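PDB 5GYQ: spike protein S1 from Bat coronavirus HKU9, which probably attaches the virion to its host cell through a receptor, the piece crystallised being the putative receptor-binding domain of the spike. Local coordinates for residues A[25-30]-A[62-67]; A[49-54]-A[99-104]. All coordinates share one frame; numbering follows the deposited sequence.

Contact 1 of 2, residues A[25-30]-A[62-67]; sequences YMLYDC and GSVTLD
Four backbone hydrogen bonds tie Y25 to L66 and L27 to V64, placing 25-27, part of strand 23-27, at the edge of the antiparallel core sheet of this receptor-binding domain, against strand 63-71. Y25 and L27 each give and take one bond in a hydrogen-bonded pair. The bond from L27 N to V64 O, 2.8 Å long, meets the carbonyl almost head on, whereas Y25 N lies tilted off the plane of the L66 carbonyl. Between these pairs M26 and T65 form a non-hydrogen-bonded pair, their CA atoms 4.8 Å apart.

The face carrying Y25, L27, V64 and L66 is the apolar one. Branched L27 suits it because one methyl, CD1, serves two partners, lying 3.9 Å from V64 CG1 and 4.0 Å from L66 CD1. With CG anti to its carbonyl carbon (chi1 -44°), L27 brings CG to 3.5 Å from V64 O. The CD2 edge of the Y25 ring lies near L66 O, and the side chain also touches P9. The face of M26 and T65 is more exposed, so a flexible thioether and a hydroxyl are tolerated there.

F32 of strand 30-32 covers L27 and L66, while I154 of strand 146-157 packs against V64 and L66. C30, which opens strand 30-32, is disulfide-bonded to C6. D67 is held by a salt bridge to R24 and a hydrogen bond to the Y92 hydroxyl, partners consistent with a buried carboxylate that remains charged.

Where the strands part, the Y28 ring passes CD2 by G62 O, and a water bridges the gap, accepting from D29 N and donating to G62 O, at 2.8 Å from each.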
loop_
_atom_site.group_PDB
_atom_site.type_symbol
_atom_site.label_atom_id
_atom_site.label_comp_id
_atom_site.label_asym_id
_atom_site.label_seq_id
_atom_site.Cartn_x
_atom_site.Cartn_y
_atom_site.Cartn_z
ATOM N N TYR A 25 -7.292 -3.033 -2.438
ATOM C CA TYR A 25 -7.765 -4.129 -3.273
ATOM C C TYR A 25 -7.704 -5.427 -2.480
ATOM O O TYR A 25 -6.653 -5.798 -1.957
ATOM C CB TYR A 25 -6.937 -4.237 -4.555
ATOM C CG TYR A 25 -6.908 -2.954 -5.356
ATOM C CD1 TYR A 25 -7.854 -2.707 -6.342
ATOM C CD2 TYR A 25 -5.943 -1.983 -5.115
ATOM C CE1 TYR A 25 -7.837 -1.530 -7.070
ATOM C CE2 TYR A 25 -5.918 -0.807 -5.835
ATOM C CZ TYR A 25 -6.865 -0.584 -6.811
ATOM O OH TYR A 25 -6.838 0.589 -7.528
ATOM N N MET A 26 -8.838 -6.109 -2.376
ATOM C CA MET A 26 -8.904 -7.335 -1.596
ATOM C C MET A 26 -8.862 -8.572 -2.488
ATOM O O MET A 26 -9.646 -8.707 -3.425
ATOM C CB MET A 26 -10.163 -7.340 -0.729
ATOM C CG MET A 26 -10.148 -6.284 0.367
ATOM S SD MET A 26 -11.683 -6.222 1.312
ATOM C CE MET A 26 -11.219 -5.112 2.640
ATOM N N LEU A 27 -7.924 -9.462 -2.183
ATOM C CA LEU A 27 -7.736 -10.717 -2.900
ATOM C C LEU A 27 -8.137 -11.893 -2.021
ATOM O O LEU A 27 -7.586 -12.085 -0.927
ATOM C CB LEU A 27 -6.283 -10.881 -3.345
ATOM C CG LEU A 27 -5.585 -9.662 -3.947
ATOM C CD1 LEU A 27 -4.152 -10.010 -4.315
ATOM C CD2 LEU A 27 -6.345 -9.149 -5.155
ATOM N N TYR A 28 -9.088 -12.680 -2.515
ATOM C CA TYR A 28 -9.650 -13.795 -1.763
ATOM C C TYR A 28 -10.099 -14.919 -2.695
ATOM O O TYR A 28 -10.732 -14.661 -3.719
ATOM C CB TYR A 28 -10.828 -13.312 -0.912
ATOM C CG TYR A 28 -11.492 -14.398 -0.103
ATOM C CD1 TYR A 28 -12.641 -15.029 -0.561
ATOM C CD2 TYR A 28 -10.969 -14.796 1.120
ATOM C CE1 TYR A 28 -13.250 -16.026 0.177
ATOM C CE2 TYR A 28 -11.572 -15.793 1.865
ATOM C CZ TYR A 28 -12.712 -16.404 1.388
ATOM O OH TYR A 28 -13.318 -17.397 2.122
ATOM N N ASP A 29 -9.762 -16.157 -2.332
ATOM C CA ASP A 29 -10.173 -17.351 -3.077
ATOM C C ASP A 29 -9.817 -17.246 -4.560
ATOM O O ASP A 29 -10.698 -17.280 -5.419
ATOM C CB ASP A 29 -11.679 -17.586 -2.906
ATOM C CG ASP A 29 -12.126 -18.959 -3.391
ATOM O OD1 ASP A 29 -13.344 -19.142 -3.605
ATOM O OD2 ASP A 29 -11.268 -19.852 -3.560
ATOM N N CYS A 30 -8.526 -17.119 -4.855
ATOM C CA CYS A 30 -8.093 -16.892 -6.230
ATOM C C CYS A 30 -6.610 -17.163 -6.481
ATOM O O CYS A 30 -5.812 -17.333 -5.550
ATOM C CB CYS A 30 -8.404 -15.451 -6.641
ATOM S SG CYS A 30 -7.393 -14.212 -5.783
ATOM N N GLY A 62 -4.436 -17.080 3.396
ATOM C CA GLY A 62 -5.863 -17.046 3.663
ATOM C C GLY A 62 -6.527 -15.914 2.905
ATOM O O GLY A 62 -7.653 -16.044 2.429
ATOM N N SER A 63 -5.812 -14.798 2.799
ATOM C CA SER A 63 -6.256 -13.639 2.033
ATOM C C SER A 63 -5.100 -12.664 1.860
ATOM O O SER A 63 -4.157 -12.658 2.661
ATOM C CB SER A 63 -7.431 -12.939 2.720
ATOM O OG SER A 63 -6.981 -12.158 3.815
ATOM N N VAL A 64 -5.175 -11.843 0.817
ATOM C CA VAL A 64 -4.138 -10.840 0.578
ATOM C C VAL A 64 -4.767 -9.477 0.323
ATOM O O VAL A 64 -5.681 -9.357 -0.475
ATOM C CB VAL A 64 -3.237 -11.221 -0.618
ATOM C CG1 VAL A 64 -2.244 -10.107 -0.919
ATOM C CG2 VAL A 64 -2.508 -12.527 -0.342
ATOM N N THR A 65 -4.282 -8.447 1.005
ATOM C CA THR A 65 -4.791 -7.098 0.790
ATOM C C THR A 65 -3.693 -6.196 0.247
ATOM O O THR A 65 -2.578 -6.194 0.757
ATOM C CB THR A 65 -5.358 -6.499 2.087
ATOM O OG1 THR A 65 -6.367 -7.370 2.613
ATOM C CG2 THR A 65 -5.967 -5.131 1.822
ATOM N N LEU A 66 -4.011 -5.438 -0.798
ATOM C CA LEU A 66 -3.052 -4.511 -1.391
ATOM C C LEU A 66 -3.495 -3.066 -1.212
ATOM O O LEU A 66 -4.505 -2.648 -1.773
ATOM C CB LEU A 66 -2.868 -4.804 -2.880
ATOM C CG LEU A 66 -2.550 -6.251 -3.256
ATOM C CD1 LEU A 66 -2.526 -6.418 -4.770
ATOM C CD2 LEU A 66 -1.230 -6.690 -2.642
ATOM N N ASP A 67 -2.739 -2.305 -0.431
ATOM C CA ASP A 67 -3.019 -0.882 -0.279
ATOM C C ASP A 67 -2.008 -0.075 -1.073
ATOM O O ASP A 67 -0.810 -0.218 -0.885
ATOM C CB ASP A 67 -2.992 -0.477 1.192
ATOM C CG ASP A 67 -3.996 -1.250 2.017
ATOM O OD1 ASP A 67 -5.027 -1.670 1.456
ATOM O OD2 ASP A 67 -3.757 -1.437 3.228
HETATM O O HOH W 1 -8.850 -16.994 0.135
#

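Contact 2 of 2, residues A[49-54]-A[99-104]; sequences YGVSPR and YGCLHA
The Y99 ring presents its edge to 49-51: Y49 O lies near the ring plane, 3.2 Å from CD1, and V51 CB is also at this edge, 3.9 Å from CE1. The slightly positive C-H edge suits the carbonyl oxygen of Y49. G50 O approaches CE1 of Y99 obliquely, at 3.2 Å. The Y99 side chain gets there with CG anti to its backbone N (chi1 169°), crossing V51 at about a right angle. The ring of Y49 meets L102 edge-on too: CG of L102 is in its plane, and L102 CD1 is 3.8 Å from Y49 OH.

Y49 and G100 form an antiparallel hydrogen-bonded pair, with Y49 N to G100 O at 2.9 Å and G100 N to Y49 O at 3.0 Å. G50 and G100 take positive phi angles, easy for glycine, and without a side chain at G50 the Y99 ring can lie close, CD1 3.7 Å from G50 CA. V51 CG1 rests 4.2 Å from C101 SG.

C101 is disulfide-bonded to C48, a covalent staple between strands 43-49 and 100-111. L156 of strand 146-157 touches V51 and Y99. F80 of helix 73-81 packs on Y49 and L102; R82, just past that helix, makes a cation-pi contact with Y49. The chain then leaves the sheet, S52 standing at the N-cap of helix 53-56.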
loop_
_atom_site.group_PDB
_atom_site.type_symbol
_atom_site.label_atom_id
_atom_site.label_comp_id
_atom_site.label_asym_id
_atom_site.label_seq_id
_atom_site.Cartn_x
_atom_site.Cartn_y
_atom_site.Cartn_z
ATOM N N TYR A 49 7.409 -8.262 7.379
ATOM C CA TYR A 49 7.162 -8.580 8.778
ATOM C C TYR A 49 6.339 -9.859 8.893
ATOM O O TYR A 49 5.190 -9.910 8.440
ATOM C CB TYR A 49 6.430 -7.429 9.473
ATOM C CG TYR A 49 7.020 -6.066 9.198
ATOM C CD1 TYR A 49 8.013 -5.538 10.016
ATOM C CD2 TYR A 49 6.580 -5.301 8.124
ATOM C CE1 TYR A 49 8.555 -4.291 9.768
ATOM C CE2 TYR A 49 7.117 -4.054 7.870
ATOM C CZ TYR A 49 8.103 -3.554 8.694
ATOM O OH TYR A 49 8.636 -2.312 8.439
ATOM N N GLY A 50 6.928 -10.888 9.499
ATOM C CA GLY A 50 6.249 -12.157 9.693
ATOM C C GLY A 50 6.526 -13.137 8.569
ATOM O O GLY A 50 6.029 -14.263 8.570
ATOM N N VAL A 51 7.330 -12.699 7.607
ATOM C CA VAL A 51 7.667 -13.503 6.439
ATOM C C VAL A 51 8.904 -12.885 5.795
ATOM O O VAL A 51 9.117 -11.684 5.906
ATOM C CB VAL A 51 6.486 -13.566 5.434
ATOM C CG1 VAL A 51 6.080 -12.167 4.990
ATOM C CG2 VAL A 51 6.825 -14.440 4.231
ATOM N N SER A 52 9.738 -13.695 5.152
ATOM C CA SER A 52 10.885 -13.152 4.434
ATOM C C SER A 52 10.462 -12.786 3.017
ATOM O O SER A 52 9.555 -13.406 2.463
ATOM C CB SER A 52 12.046 -14.149 4.411
ATOM O OG SER A 52 11.779 -15.224 3.533
ATOM N N PRO A 53 11.107 -11.767 2.428
ATOM C CA PRO A 53 10.767 -11.340 1.066
ATOM C C PRO A 53 11.007 -12.428 0.018
ATOM O O PRO A 53 10.326 -12.441 -1.008
ATOM C CB PRO A 53 11.695 -10.141 0.830
ATOM C CG PRO A 53 12.799 -10.305 1.819
ATOM C CD PRO A 53 12.164 -10.928 3.019
ATOM N N ARG A 54 11.952 -13.327 0.272
ATOM C CA ARG A 54 12.230 -14.414 -0.662
ATOM C C ARG A 54 11.138 -15.484 -0.609
ATOM O O ARG A 54 10.957 -16.246 -1.557
ATOM C CB ARG A 54 13.600 -15.039 -0.369
ATOM C CG ARG A 54 13.671 -15.790 0.950
ATOM C CD ARG A 54 15.107 -15.947 1.438
ATOM N NE ARG A 54 15.812 -17.044 0.783
ATOM C CZ ARG A 54 16.499 -17.980 1.432
ATOM N NH1 ARG A 54 16.574 -17.953 2.754
ATOM N NH2 ARG A 54 17.113 -18.942 0.758
ATOM N N TYR A 99 1.156 -8.209 9.679
ATOM C CA TYR A 99 1.789 -9.346 9.023
ATOM C C TYR A 99 1.713 -9.123 7.520
ATOM O O TYR A 99 0.624 -9.080 6.948
ATOM C CB TYR A 99 1.107 -10.657 9.431
ATOM C CG TYR A 99 1.499 -11.875 8.614
ATOM C CD1 TYR A 99 2.826 -12.129 8.295
ATOM C CD2 TYR A 99 0.540 -12.787 8.193
ATOM C CE1 TYR A 99 3.183 -13.248 7.556
ATOM C CE2 TYR A 99 0.885 -13.909 7.458
ATOM C CZ TYR A 99 2.207 -14.135 7.143
ATOM O OH TYR A 99 2.555 -15.248 6.412
ATOM N N GLY A 100 2.869 -8.955 6.887
ATOM C CA GLY A 100 2.895 -8.650 5.469
ATOM C C GLY A 100 4.104 -7.840 5.049
ATOM O O GLY A 100 5.151 -7.938 5.670
ATOM N N CYS A 101 3.968 -7.036 3.997
ATOM C CA CYS A 101 5.125 -6.315 3.463
ATOM C C CYS A 101 4.846 -4.885 3.010
ATOM O O CYS A 101 3.766 -4.565 2.517
ATOM C CB CYS A 101 5.725 -7.094 2.288
ATOM S SG CYS A 101 6.499 -8.652 2.770
ATOM N N LEU A 102 5.851 -4.035 3.187
ATOM C CA LEU A 102 5.856 -2.676 2.666
ATOM C C LEU A 102 6.786 -2.618 1.466
ATOM O O LEU A 102 7.998 -2.825 1.599
ATOM C CB LEU A 102 6.312 -1.678 3.728
ATOM C CG LEU A 102 5.575 -1.684 5.064
ATOM C CD1 LEU A 102 6.212 -0.681 6.011
ATOM C CD2 LEU A 102 4.105 -1.373 4.860
ATOM N N HIS A 103 6.220 -2.345 0.298
ATOM C CA HIS A 103 7.010 -2.302 -0.922
ATOM C C HIS A 103 6.999 -0.914 -1.548
ATOM O O HIS A 103 6.019 -0.502 -2.168
ATOM C CB HIS A 103 6.496 -3.334 -1.926
ATOM C CG HIS A 103 7.423 -3.568 -3.078
ATOM N ND1 HIS A 103 7.178 -4.510 -4.051
ATOM C CD2 HIS A 103 8.600 -2.981 -3.406
ATOM C CE1 HIS A 103 8.163 -4.493 -4.934
ATOM N NE2 HIS A 103 9.036 -3.576 -4.566
ATOM N N ALA A 104 8.104 -0.198 -1.378
ATOM C CA ALA A 104 8.278 1.106 -1.993
ATOM C C ALA A 104 9.092 0.974 -3.273
ATOM O O ALA A 104 10.151 0.341 -3.288
ATOM C CB ALA A 104 8.947 2.064 -1.030
#

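How the contacts relate
Contacts 1 and 2 belong to one five-stranded antiparallel sheet, ordered 23-27, 63-71, 146-157, 100-111, 43-49. Contact 1 pairs the first two strands; contact 2 lies at the opposite border, where the end of 43-49 meets 100-111. Strand 146-157 runs between them and touches both. Their centres are 15 Å apart and their nearest atoms about 7 Å, without touching. Along the chain the segments alternate, 25-30, 49-54, 62-67, 99-104, with helix 53-56 leading from contact 2 back to strand 63-71 of contact 1, so the two contacts attach the two outermost strands to the interior of the sheet.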